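Local coordinates for protein transcriptional regulator, LacI family (Burkholderia phymatum, PDB 2RGY) that probably regulates transcription as a LacI-family member, sensing a small, sugar-like effector through a two-lobed periplasmic binding protein-like domain, at residues G70-S75 against V94-A99; E81-L86 against R98-L103. All coordinates share one frame; numbering follows the deposited sequence.

Contact 1. Residues G70-S75 against V94-A99; sequences GVVVIS and VFLNRA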
loop_
_atom_site.group_PDB
_atom_site.type_symbol
_atom_site.label_atom_id
_atom_site.label_comp_id
_atom_site.label_asym_id
_atom_site.label_seq_id
_atom_site.Cartn_x
_atom_site.Cartn_y
_atom_site.Cartn_z
ATOM N N GLY A 70 -14.089 3.841 -21.196
ATOM C CA GLY A 70 -14.941 3.519 -20.065
ATOM C C GLY A 70 -14.279 4.049 -18.811
ATOM O O GLY A 70 -13.075 4.302 -18.810
ATOM N N VAL A 71 -15.046 4.223 -17.743
ATOM C CA VAL A 71 -14.470 4.724 -16.508
ATOM C C VAL A 71 -14.892 3.892 -15.302
ATOM O O VAL A 71 -16.084 3.631 -15.100
ATOM C CB VAL A 71 -14.875 6.191 -16.264
ATOM C CG1 VAL A 71 -14.217 6.697 -14.990
ATOM C CG2 VAL A 71 -14.476 7.044 -17.451
ATOM N N VAL A 72 -13.903 3.459 -14.522
ATOM C CA VAL A 72 -14.148 2.678 -13.317
ATOM C C VAL A 72 -14.042 3.648 -12.149
ATOM O O VAL A 72 -13.057 4.376 -12.017
ATOM C CB VAL A 72 -13.106 1.555 -13.134
ATOM C CG1 VAL A 72 -13.402 0.786 -11.862
ATOM C CG2 VAL A 72 -13.126 0.615 -14.339
ATOM N N VAL A 73 -15.045 3.656 -11.288
ATOM C CA VAL A 73 -15.033 4.592 -10.183
ATOM C C VAL A 73 -15.353 4.020 -8.817
ATOM O O VAL A 73 -16.317 3.283 -8.659
ATOM C CB VAL A 73 -16.023 5.755 -10.459
ATOM C CG1 VAL A 73 -16.076 6.698 -9.279
ATOM C CG2 VAL A 73 -15.615 6.488 -11.717
ATOM N N ILE A 74 -14.515 4.351 -7.838
ATOM C CA ILE A 74 -14.749 3.940 -6.461
ATOM C C ILE A 74 -14.454 5.137 -5.573
ATOM O O ILE A 74 -13.374 5.718 -5.631
ATOM C CB ILE A 74 -13.874 2.743 -6.008
ATOM C CG1 ILE A 74 -14.165 2.424 -4.536
ATOM C CG2 ILE A 74 -12.410 3.044 -6.189
ATOM C CD1 ILE A 74 -13.493 1.154 -4.032
ATOM N N SER A 75 -15.438 5.516 -4.767
ATOM C CA SER A 75 -15.298 6.645 -3.865
ATOM C C SER A 75 -16.467 6.657 -2.906
ATOM O O SER A 75 -17.609 6.452 -3.309
ATOM C CB SER A 75 -15.275 7.957 -4.653
ATOM O OG SER A 75 -15.448 9.083 -3.801
ATOM N N VAL A 94 -18.601 2.137 -14.426
ATOM C CA VAL A 94 -18.938 1.082 -13.489
ATOM C C VAL A 94 -18.551 1.614 -12.103
ATOM O O VAL A 94 -17.530 2.295 -11.948
ATOM C CB VAL A 94 -18.202 -0.251 -13.809
ATOM C CG1 VAL A 94 -16.704 -0.110 -13.604
ATOM C CG2 VAL A 94 -18.760 -1.367 -12.934
ATOM N N PHE A 95 -19.380 1.319 -11.106
ATOM C CA PHE A 95 -19.157 1.784 -9.744
ATOM C C PHE A 95 -18.864 0.632 -8.790
ATOM O O PHE A 95 -19.617 -0.333 -8.730
ATOM C CB PHE A 95 -20.391 2.537 -9.258
ATOM C CG PHE A 95 -20.755 3.703 -10.115
ATOM C CD1 PHE A 95 -19.923 4.822 -10.178
ATOM C CD2 PHE A 95 -21.913 3.677 -10.887
ATOM C CE1 PHE A 95 -20.239 5.909 -10.999
ATOM C CE2 PHE A 95 -22.245 4.752 -11.716
ATOM C CZ PHE A 95 -21.402 5.875 -11.772
ATOM N N LEU A 96 -17.778 0.743 -8.034
ATOM C CA LEU A 96 -17.403 -0.298 -7.085
ATOM C C LEU A 96 -17.743 0.119 -5.650
ATOM O O LEU A 96 -17.719 1.303 -5.311
ATOM C CB LEU A 96 -15.900 -0.571 -7.166
ATOM C CG LEU A 96 -15.220 -0.470 -8.533
ATOM C CD1 LEU A 96 -13.707 -0.596 -8.358
ATOM C CD2 LEU A 96 -15.760 -1.533 -9.458
ATOM N N ASN A 97 -18.060 -0.870 -4.820
ATOM C CA ASN A 97 -18.367 -0.668 -3.403
ATOM C C ASN A 97 -19.526 0.253 -3.011
ATOM O O ASN A 97 -19.597 0.700 -1.863
ATOM C CB ASN A 97 -17.100 -0.221 -2.668
ATOM C CG ASN A 97 -17.043 -0.732 -1.238
ATOM O OD1 ASN A 97 -17.364 -1.894 -0.966
ATOM N ND2 ASN A 97 -16.610 0.129 -0.318
ATOM N N ARG A 98 -20.413 0.562 -3.952
ATOM C CA ARG A 98 -21.598 1.371 -3.653
ATOM C C ARG A 98 -22.658 1.127 -4.712
ATOM O O ARG A 98 -22.345 0.768 -5.844
ATOM C CB ARG A 98 -21.280 2.869 -3.541
ATOM C CG ARG A 98 -20.800 3.555 -4.785
ATOM C CD ARG A 98 -20.392 4.970 -4.413
ATOM N NE ARG A 98 -21.523 5.759 -3.941
ATOM C CZ ARG A 98 -21.415 6.892 -3.254
ATOM N NH1 ARG A 98 -20.220 7.371 -2.943
ATOM N NH2 ARG A 98 -22.510 7.559 -2.900
ATOM N N ALA A 99 -23.914 1.315 -4.331
ATOM C CA ALA A 99 -25.035 1.073 -5.233
ATOM C C ALA A 99 -25.272 2.169 -6.267
ATOM O O ALA A 99 -24.795 3.298 -6.122
ATOM C CB ALA A 99 -26.312 0.847 -4.407
#

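Contact 2. Residues E81-L86 against R98-L103; sequences EDLDEL and RAFDAL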
loop_
_atom_site.group_PDB
_atom_site.type_symbol
_atom_site.label_atom_id
_atom_site.label_comp_id
_atom_site.label_asym_id
_atom_site.label_seq_id
_atom_site.Cartn_x
_atom_site.Cartn_y
_atom_site.Cartn_z
ATOM N N GLU A 81 -26.169 11.645 -5.883
ATOM C CA GLU A 81 -26.489 12.557 -6.980
ATOM C C GLU A 81 -25.294 12.759 -7.922
ATOM O O GLU A 81 -25.471 13.035 -9.116
ATOM C CB GLU A 81 -26.981 13.913 -6.425
ATOM C CG GLU A 81 -25.889 14.915 -6.060
ATOM C CD GLU A 81 -26.401 16.124 -5.264
ATOM O OE1 GLU A 81 -27.594 16.503 -5.407
ATOM O OE2 GLU A 81 -25.599 16.704 -4.496
ATOM N N ASP A 82 -24.082 12.616 -7.386
ATOM C CA ASP A 82 -22.880 12.768 -8.194
ATOM C C ASP A 82 -22.758 11.593 -9.155
ATOM O O ASP A 82 -22.389 11.771 -10.312
ATOM C CB ASP A 82 -21.631 12.853 -7.306
ATOM C CG ASP A 82 -21.680 14.032 -6.360
ATOM O OD1 ASP A 82 -22.261 15.065 -6.759
ATOM O OD2 ASP A 82 -21.142 13.933 -5.234
ATOM N N LEU A 83 -23.075 10.393 -8.674
ATOM C CA LEU A 83 -23.008 9.208 -9.523
ATOM C C LEU A 83 -23.900 9.379 -10.765
ATOM O O LEU A 83 -23.504 9.014 -11.872
ATOM C CB LEU A 83 -23.430 7.970 -8.724
ATOM C CG LEU A 83 -22.420 7.269 -7.799
ATOM C CD1 LEU A 83 -21.530 8.250 -7.076
ATOM C CD2 LEU A 83 -23.203 6.422 -6.807
ATOM N N ASP A 84 -25.093 9.948 -10.574
ATOM C CA ASP A 84 -26.040 10.174 -11.674
ATOM C C ASP A 84 -25.549 11.203 -12.689
ATOM O O ASP A 84 -25.757 11.055 -13.897
ATOM C CB ASP A 84 -27.394 10.626 -11.116
ATOM C CG ASP A 84 -28.062 9.553 -10.289
ATOM O OD1 ASP A 84 -28.252 8.437 -10.813
ATOM O OD2 ASP A 84 -28.399 9.823 -9.117
ATOM N N GLU A 85 -24.892 12.244 -12.192
ATOM C CA GLU A 85 -24.363 13.310 -13.041
ATOM C C GLU A 85 -23.200 12.798 -13.889
ATOM O O GLU A 85 -23.172 12.983 -15.108
ATOM C CB GLU A 85 -23.892 14.467 -12.164
ATOM C CG GLU A 85 -23.370 15.634 -12.936
ATOM C CD GLU A 85 -23.001 16.777 -12.030
ATOM O OE1 GLU A 85 -21.872 16.768 -11.474
ATOM O OE2 GLU A 85 -23.859 17.680 -11.861
ATOM N N LEU A 86 -22.244 12.150 -13.228
ATOM C CA LEU A 86 -21.076 11.593 -13.896
ATOM C C LEU A 86 -21.520 10.558 -14.921
ATOM O O LEU A 86 -20.924 10.437 -15.984
ATOM C CB LEU A 86 -20.144 10.942 -12.863
ATOM C CG LEU A 86 -19.500 11.880 -11.835
ATOM C CD1 LEU A 86 -18.808 11.081 -10.727
ATOM C CD2 LEU A 86 -18.509 12.783 -12.550
ATOM N N ARG A 98 -20.413 0.562 -3.952
ATOM C CA ARG A 98 -21.598 1.371 -3.653
ATOM C C ARG A 98 -22.658 1.127 -4.712
ATOM O O ARG A 98 -22.345 0.768 -5.844
ATOM C CB ARG A 98 -21.280 2.869 -3.541
ATOM C CG ARG A 98 -20.800 3.555 -4.785
ATOM C CD ARG A 98 -20.392 4.970 -4.413
ATOM N NE ARG A 98 -21.523 5.759 -3.941
ATOM C CZ ARG A 98 -21.415 6.892 -3.254
ATOM N NH1 ARG A 98 -20.220 7.371 -2.943
ATOM N NH2 ARG A 98 -22.510 7.559 -2.900
ATOM N N ALA A 99 -23.914 1.315 -4.331
ATOM C CA ALA A 99 -25.035 1.073 -5.233
ATOM C C ALA A 99 -25.272 2.169 -6.267
ATOM O O ALA A 99 -24.795 3.298 -6.122
ATOM C CB ALA A 99 -26.312 0.847 -4.407
ATOM N N PHE A 100 -26.010 1.817 -7.317
ATOM C CA PHE A 100 -26.352 2.750 -8.379
ATOM C C PHE A 100 -27.758 2.390 -8.876
ATOM O O PHE A 100 -27.937 1.752 -9.925
ATOM C CB PHE A 100 -25.332 2.666 -9.513
ATOM C CG PHE A 100 -25.487 3.746 -10.534
ATOM C CD1 PHE A 100 -25.444 5.089 -10.152
ATOM C CD2 PHE A 100 -25.722 3.431 -11.871
ATOM C CE1 PHE A 100 -25.631 6.107 -11.093
ATOM C CE2 PHE A 100 -25.911 4.440 -12.826
ATOM C CZ PHE A 100 -25.869 5.776 -12.439
ATOM N N ASP A 101 -28.753 2.806 -8.098
ATOM C CA ASP A 101 -30.152 2.518 -8.387
ATOM C C ASP A 101 -30.639 2.797 -9.804
ATOM O O ASP A 101 -31.402 2.009 -10.356
ATOM C CB ASP A 101 -31.054 3.248 -7.392
ATOM C CG ASP A 101 -30.757 2.872 -5.957
ATOM O OD1 ASP A 101 -30.406 1.689 -5.716
ATOM O OD2 ASP A 101 -30.884 3.752 -5.073
ATOM N N ALA A 102 -30.214 3.904 -10.401
ATOM C CA ALA A 102 -30.660 4.206 -11.757
ATOM C C ALA A 102 -30.269 3.112 -12.759
ATOM O O ALA A 102 -30.960 2.903 -13.768
ATOM C CB ALA A 102 -30.111 5.548 -12.202
ATOM N N LEU A 103 -29.168 2.414 -12.480
ATOM C CA LEU A 103 -28.686 1.346 -13.360
ATOM C C LEU A 103 -27.916 0.334 -12.523
ATOM O O LEU A 103 -26.688 0.298 -12.550
ATOM C CB LEU A 103 -27.763 1.923 -14.432
ATOM C CG LEU A 103 -27.654 1.074 -15.695
ATOM C CD1 LEU A 103 -28.934 1.267 -16.501
ATOM C CD2 LEU A 103 -26.455 1.484 -16.522
#

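Contact 1. Residues G70-S75 against V94-A99
V71 opens the pairing of two parallel strands, its O accepting the N-H of V94 at 3.0 Å. V72 next sends its side chain to the same face of the sheet as V94 and L96. The V72 and V94 side chains lie side by side, CG2 of V72 3.7 Å from CG1 of V94. That branch of V94 stands between its own backbone N and carbonyl carbon (chi1 66°), which turns it against V72. The other V72 methyl, CG1, meets L96 CD1 at 3.8 Å, and A251 and L255 of helix 244-260 cover this face. V73 continues the ladder as donor and acceptor: its N binds V94 O at 2.9 Å, while its O takes the N-H of L96 in a nearly straight bond (167° at the hydrogen). On the opposite face V73 CB rests against CD1 of the F95 ring, 4.0 Å away. I74 lays its CB beside L96 CB and reaches N97 CB with CD1. Further along, S75 O is held by R98 NH1 at 2.8 Å, the carbonyl oxygen lying at the guanidinium edge and almost in its plane; L78 O also binds this nitrogen. Parallel strands 70-73 and 93-96, joined through helix 80-89, form a beta-alpha-beta crossover, the repeating element of the Rossmann-like lobes in LacI-family effector domains.

Contact 2. Residues E81-L86 against R98-L103
R98 NH2 is tied by a salt bridge to D80, while L78 O holds NH1; against the guanidinium group so fixed, L83 packs its two methyls. L83 and R98 approach from opposite directions, and CD1 of L83 settles 4.0 Å above the guanidinium plane, over its centre. The second methyl, CD2, comes within 3.4 Å of R98 NE, a nitrogen buried here without any modelled acceptor. CD2 also touches A99 O, so that this one branch bridges side chain and backbone of the loop. F100 carries the other half of the contact. With CG anti to the backbone N (chi1 -171°), its ring swings back toward the helix, and CE1 meets L83 CB at 3.7 Å. D84, itself exposed, reaches the same ring carbon, its side chain crossing that of F100 obliquely, OD1 lying 3.5 Å from F100 CE1 with carboxylate and ring planes 35° apart. A102 CB touches D84 OD1 at 3.7 Å and sits above one face of the F100 ring, displaced toward its rim. A type I turn, closed by L103 N donating to F100 O, folds A102 back into this position. H87 meets the F100 ring edge-to-face, and L83 also touches F95; the loop leading from strand 93-96 to strand 107-108 packs against the turn of helix 80-89 that carries L83 and D84, while D82 and L86 of the same helix touch helix 52-65.

How the contacts relate
Both contacts belong to the lobe built on the parallel sheet that contains strands 70-73 and 93-96, and their centres lie about 9 Å apart. Along the chain come strand 70-73, helix 80-89, strand 93-96 and the loop to strand 107-108: contact 1 pairs the two strands, and contact 2 sets the helix between them against the outgoing loop. Their second segments overlap at R98 and A99, and R98 takes part in both contacts. The packing is continuous as well, for F95 CE2 in contact 1 lies 3.6 Å from F100 CD1 in contact 2. Sheet, crossover helix and loop therefore form one connected unit, an example of how a beta-alpha-beta element is consolidated beyond its strand hydrogen bonds.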